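Local coordinates for protein similar to hydroxylamine oxidoreductase (Kuenenia stuttgartiensis, PDB 6H5L) that probably carries out redox catalysis as a multiheme subunit of the 60-heme reductase complex of an anammox bacterium, at residues Tyr24-Val27 with Tyr28-Val32; Trp486-Ala489 with Pro490-Glu494. All blocks are in the same frame, centred on the assembly; numbering follows the deposited sequence.

Contact 1 of 2, residues Tyr24-Val27 with Tyr28-Val32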
loop_
_atom_site.group_PDB
_atom_site.type_symbol
_atom_site.label_atom_id
_atom_site.label_comp_id
_atom_site.label_asym_id
_atom_site.label_seq_id
_atom_site.Cartn_x
_atom_site.Cartn_y
_atom_site.Cartn_z
ATOM N N TYR A 24 32.859 52.320 -18.441
ATOM C CA TYR A 24 32.788 51.006 -17.812
ATOM C C TYR A 24 32.017 50.021 -18.682
ATOM O O TYR A 24 32.418 48.859 -18.817
ATOM C CB TYR A 24 32.146 51.132 -16.428
ATOM C CG TYR A 24 32.102 49.850 -15.622
ATOM C CD1 TYR A 24 31.039 48.963 -15.748
ATOM C CD2 TYR A 24 33.115 49.535 -14.724
ATOM C CE1 TYR A 24 30.991 47.793 -15.011
ATOM C CE2 TYR A 24 33.075 48.366 -13.981
ATOM C CZ TYR A 24 32.011 47.499 -14.130
ATOM O OH TYR A 24 31.959 46.335 -13.397
ATOM N N GLN A 25 30.908 50.464 -19.281
ATOM C CA GLN A 25 30.150 49.586 -20.168
ATOM C C GLN A 25 30.877 49.349 -21.483
ATOM O O GLN A 25 30.670 48.313 -22.126
ATOM C CB GLN A 25 28.762 50.166 -20.438
ATOM C CG GLN A 25 27.846 50.188 -19.230
ATOM C CD GLN A 25 26.411 50.518 -19.595
ATOM O OE1 GLN A 25 25.834 49.918 -20.504
ATOM N NE2 GLN A 25 25.827 51.479 -18.889
ATOM N N ALA A 26 31.721 50.293 -21.905
ATOM C CA ALA A 26 32.447 50.126 -23.159
ATOM C C ALA A 26 33.496 49.027 -23.061
ATOM O O ALA A 26 33.851 48.422 -24.079
ATOM C CB ALA A 26 33.098 51.445 -23.573
ATOM N N VAL A 27 34.001 48.756 -21.858
ATOM C CA VAL A 27 35.048 47.761 -21.652
ATOM C C VAL A 27 34.536 46.506 -20.966
ATOM O O VAL A 27 35.324 45.573 -20.749
ATOM C CB VAL A 27 36.234 48.350 -20.864
ATOM C CG1 VAL A 27 36.859 49.505 -21.629
ATOM C CG2 VAL A 27 35.789 48.793 -19.478
ATOM N N TYR A 28 33.251 46.444 -20.616
ATOM C CA TYR A 28 32.735 45.273 -19.918
ATOM C C TYR A 28 31.472 44.707 -20.558
ATOM O O TYR A 28 31.229 43.499 -20.475
ATOM C CB TYR A 28 32.481 45.601 -18.443
ATOM C CG TYR A 28 33.712 45.465 -17.572
ATOM C CD1 TYR A 28 34.315 44.227 -17.384
ATOM C CD2 TYR A 28 34.269 46.568 -16.937
ATOM C CE1 TYR A 28 35.442 44.092 -16.591
ATOM C CE2 TYR A 28 35.397 46.442 -16.139
ATOM C CZ TYR A 28 35.977 45.201 -15.969
ATOM O OH TYR A 28 37.098 45.067 -15.181
ATOM N N LYS A 29 30.658 45.547 -21.195
ATOM C CA LYS A 29 29.426 45.066 -21.814
ATOM C C LYS A 29 29.465 45.043 -23.334
ATOM O O LYS A 29 28.985 44.080 -23.937
ATOM C CB LYS A 29 28.223 45.904 -21.367
ATOM C CG LYS A 29 26.902 45.347 -21.889
ATOM C CD LYS A 29 25.707 46.227 -21.565
ATOM C CE LYS A 29 24.428 45.590 -22.095
ATOM N NZ LYS A 29 23.211 46.402 -21.819
ATOM N N ASP A 30 30.008 46.085 -23.968
ATOM C CA ASP A 30 30.045 46.149 -25.426
ATOM C C ASP A 30 30.725 44.911 -25.999
ATOM O O ASP A 30 31.801 44.508 -25.547
ATOM C CB ASP A 30 30.766 47.416 -25.883
ATOM C CG ASP A 30 29.945 48.667 -25.645
ATOM O OD1 ASP A 30 28.784 48.545 -25.196
ATOM O OD2 ASP A 30 30.463 49.773 -25.908
ATOM N N ASN A 31 30.088 44.304 -26.997
ATOM C CA ASN A 31 30.518 42.999 -27.490
ATOM C C ASN A 31 31.719 43.161 -28.409
ATOM O O ASN A 31 31.582 43.496 -29.587
ATOM C CB ASN A 31 29.382 42.284 -28.210
ATOM C CG ASN A 31 29.787 40.905 -28.709
ATOM O OD1 ASN A 31 30.187 40.741 -29.861
ATOM N ND2 ASN A 31 29.692 39.906 -27.835
ATOM N N VAL A 32 32.906 42.926 -27.859
ATOM C CA VAL A 32 34.055 42.545 -28.666
ATOM C C VAL A 32 33.907 41.050 -28.908
ATOM O O VAL A 32 33.042 40.401 -28.310
ATOM C CB VAL A 32 35.389 42.884 -27.977
ATOM C CG1 VAL A 32 35.441 44.362 -27.625
ATOM C CG2 VAL A 32 35.580 42.025 -26.739
#
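Tyr24 and Tyr28, one helical turn apart, bring their rings together in helix 22-28, near where the chain passes into the following loop. With CG of Tyr24 anti to its backbone nitrogen (chi1 -176°), the phenol swings along the helix, and one face receives the CD2 corner of Tyr28. Tyr28 CD2 sits over the centre of the Tyr24 ring, 3.7 Å from Tyr24 CE2. The planes meet at 38° and the centroids lie 4.8 Å apart, an oblique aromatic pair rather than a flat overlap. The Tyr24 hydroxyl is hydrogen-bonded to Glu176, while Trp175 and Ile180 pack on Tyr28 and tie the pair to helix 174-180.

Gln25 supplies the polar link. Gln25 O accepts two backbone N-H groups, from Lys29 N at 2.9 Å and from Asp30 N at 3.0 Å. The latter arrives almost straight on, with a C=O...N angle of 172°, whereas the former stands above the carbonyl plane. The side chains of Gln25 and Lys29 run alongside each other in the same direction, Gln25 OE1 lying 3.8 Å from Lys29 CD. All four lysine torsions are extended, which carries NZ past the amide to a salt bridge with Asp15.

OD2 of Asp30 comes back against Ala26, 3.9 Å from Ala26 CB and nearer still to its CA. Val27 then closes the segment: its CG2 branch meets Tyr28 CD2 at 3.7 Å, and its carbonyl oxygen lies over one face of the Tyr28 ring.

The pattern is that of a short helix running out into a loop, where one carbonyl serves both the amide four residues on, as in an alpha-helix, and the amide five residues on, as in a pi-type turn, with an i, i+4 aromatic pair along its flank.

Contact 2 of 2, residues Trp486-Ala489 with Pro490-Glu494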
loop_
_atom_site.group_PDB
_atom_site.type_symbol
_atom_site.label_atom_id
_atom_site.label_comp_id
_atom_site.label_asym_id
_atom_site.label_seq_id
_atom_site.Cartn_x
_atom_site.Cartn_y
_atom_site.Cartn_z
ATOM N N TRP A 486 44.354 25.324 10.018
ATOM C CA TRP A 486 44.475 25.952 8.710
ATOM C C TRP A 486 44.707 27.451 8.819
ATOM O O TRP A 486 45.052 28.089 7.819
ATOM C CB TRP A 486 43.219 25.704 7.857
ATOM C CG TRP A 486 42.791 24.261 7.698
ATOM C CD1 TRP A 486 43.169 23.192 8.462
ATOM C CD2 TRP A 486 41.891 23.743 6.709
ATOM N NE1 TRP A 486 42.560 22.047 8.010
ATOM C CE2 TRP A 486 41.772 22.358 6.934
ATOM C CE3 TRP A 486 41.176 24.318 5.652
ATOM C CZ2 TRP A 486 40.967 21.538 6.143
ATOM C CZ3 TRP A 486 40.378 23.503 4.868
ATOM C CH2 TRP A 486 40.280 22.128 5.118
ATOM N N GLY A 487 44.527 28.016 10.011
ATOM C CA GLY A 487 44.562 29.446 10.241
ATOM C C GLY A 487 45.722 29.935 11.081
ATOM O O GLY A 487 46.809 30.218 10.568
ATOM N N GLN A 488 45.461 30.084 12.382
ATOM C CA GLN A 488 46.428 30.682 13.300
ATOM C C GLN A 488 47.781 29.978 13.244
ATOM O O GLN A 488 48.821 30.629 13.095
ATOM C CB GLN A 488 45.870 30.652 14.723
ATOM C CG GLN A 488 46.688 31.438 15.736
ATOM C CD GLN A 488 46.470 32.935 15.630
ATOM O OE1 GLN A 488 45.685 33.403 14.808
ATOM N NE2 GLN A 488 47.166 33.694 16.470
ATOM N N ALA A 489 47.791 28.651 13.388
ATOM C CA ALA A 489 49.064 27.934 13.448
ATOM C C ALA A 489 49.908 28.121 12.191
ATOM O O ALA A 489 51.119 28.374 12.323
ATOM C CB ALA A 489 48.815 26.453 13.756
ATOM N N PRO A 490 49.370 28.012 10.969
ATOM C CA PRO A 490 50.193 28.354 9.795
ATOM C C PRO A 490 50.596 29.816 9.749
ATOM O O PRO A 490 51.687 30.130 9.256
ATOM C CB PRO A 490 49.288 27.982 8.613
ATOM C CG PRO A 490 48.362 26.966 9.156
ATOM C CD PRO A 490 48.097 27.386 10.566
ATOM N N MET A 491 49.744 30.723 10.238
ATOM C CA MET A 491 50.126 32.131 10.315
ATOM C C MET A 491 51.362 32.316 11.183
ATOM O O MET A 491 52.267 33.082 10.833
ATOM C CB MET A 491 48.969 32.970 10.853
ATOM C CG MET A 491 48.102 33.597 9.779
ATOM S SD MET A 491 47.047 34.906 10.428
ATOM C CE MET A 491 46.009 33.981 11.556
ATOM N N MET A 492 51.413 31.626 12.325
ATOM C CA MET A 492 52.603 31.677 13.166
ATOM C C MET A 492 53.809 31.078 12.458
ATOM O O MET A 492 54.943 31.510 12.693
ATOM C CB MET A 492 52.345 30.946 14.483
ATOM C CG MET A 492 51.359 31.646 15.398
ATOM S SD MET A 492 51.935 33.273 15.923
ATOM C CE MET A 492 50.667 33.720 17.104
ATOM N N MET A 493 53.585 30.087 11.591
ATOM C CA MET A 493 54.703 29.426 10.922
ATOM C C MET A 493 55.318 30.311 9.848
ATOM O O MET A 493 56.534 30.277 9.635
ATOM C CB MET A 493 54.255 28.093 10.329
ATOM C CG MET A 493 54.374 26.953 11.302
ATOM S SD MET A 493 53.391 25.534 10.829
ATOM C CE MET A 493 53.826 24.430 12.153
ATOM N N GLU A 494 54.494 31.084 9.139
ATOM C CA GLU A 494 55.051 32.045 8.195
ATOM C C GLU A 494 55.813 33.147 8.922
ATOM O O GLU A 494 56.837 33.629 8.424
ATOM C CB GLU A 494 53.947 32.628 7.314
ATOM C CG GLU A 494 53.309 31.613 6.367
ATOM C CD GLU A 494 54.168 31.301 5.148
ATOM O OE1 GLU A 494 53.610 30.819 4.140
ATOM O OE2 GLU A 494 55.394 31.538 5.185
#
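Backbone hydrogen bonds join Gly487, Gln488 and Ala489 to the turn that follows. Met491 N reaches Gly487 O at 3.0 Å and Met492 N reaches Gln488 O at 2.9 Å, each with an N-H...O angle of 159°. Met493 N completes the set on Ala489 O at 3.1 Å, more bent and tilted from the carbonyl plane. Pro490 has no amide hydrogen to give back to the preceding turn, and the helix kinks here, just after a wider pi-type turn at 486-488.

Among apolar contacts, the pyrrolidine ring of Pro490 lies against the turn before it: Pro490 CG is 3.7 Å from the carbonyl carbon of Trp486, and Pro490 CD is 3.4 Å from the methyl CB of Ala489. With a glycine here the ring would be lost, which would probably open a gap beside the Trp486 carbonyl and let the kinked turn flex more freely.

At Gln488 the side-chain amide meets methionine methyl groups. Its chain bends at chi2 (77°), turning the amide back over the next turn, where Gln488 OE1 meets the methyl CE of Met491. Gln488 NE2 lies 3.6 Å from Met492 CE. One methionine methyl thus touches the oxygen of the amide and the other its nitrogen; NE2 is also hydrogen-bonded to Gln372.

Helix 480-513 is packed on several sides at this point. Pro490 touches Tyr467 of helix 455-476, Met491 and Met492 touch Leu376 of helix 356-389, and Ala489 and Met493 meet Met445 of a second subunit, another copy of this protein.

Overall arrangement
Contacts 1 and 2 are separate local arrangements, in series along the chain, on opposite sides of its centre: their centres are 42 Å apart and their nearest atoms about 29 Å, so neither touches the other. Contact 1 lies where a short helix near the N-terminus gives way to a loop, at the surface, whereas contact 2 is a kinked turn, buried within a long C-terminal helix and against a second subunit. Each contact lies some way from a heme c: the side chain of Tyr24 is about 9 Å from one bound heme c, and that of Ala489 about 7 Å from a bound heme c.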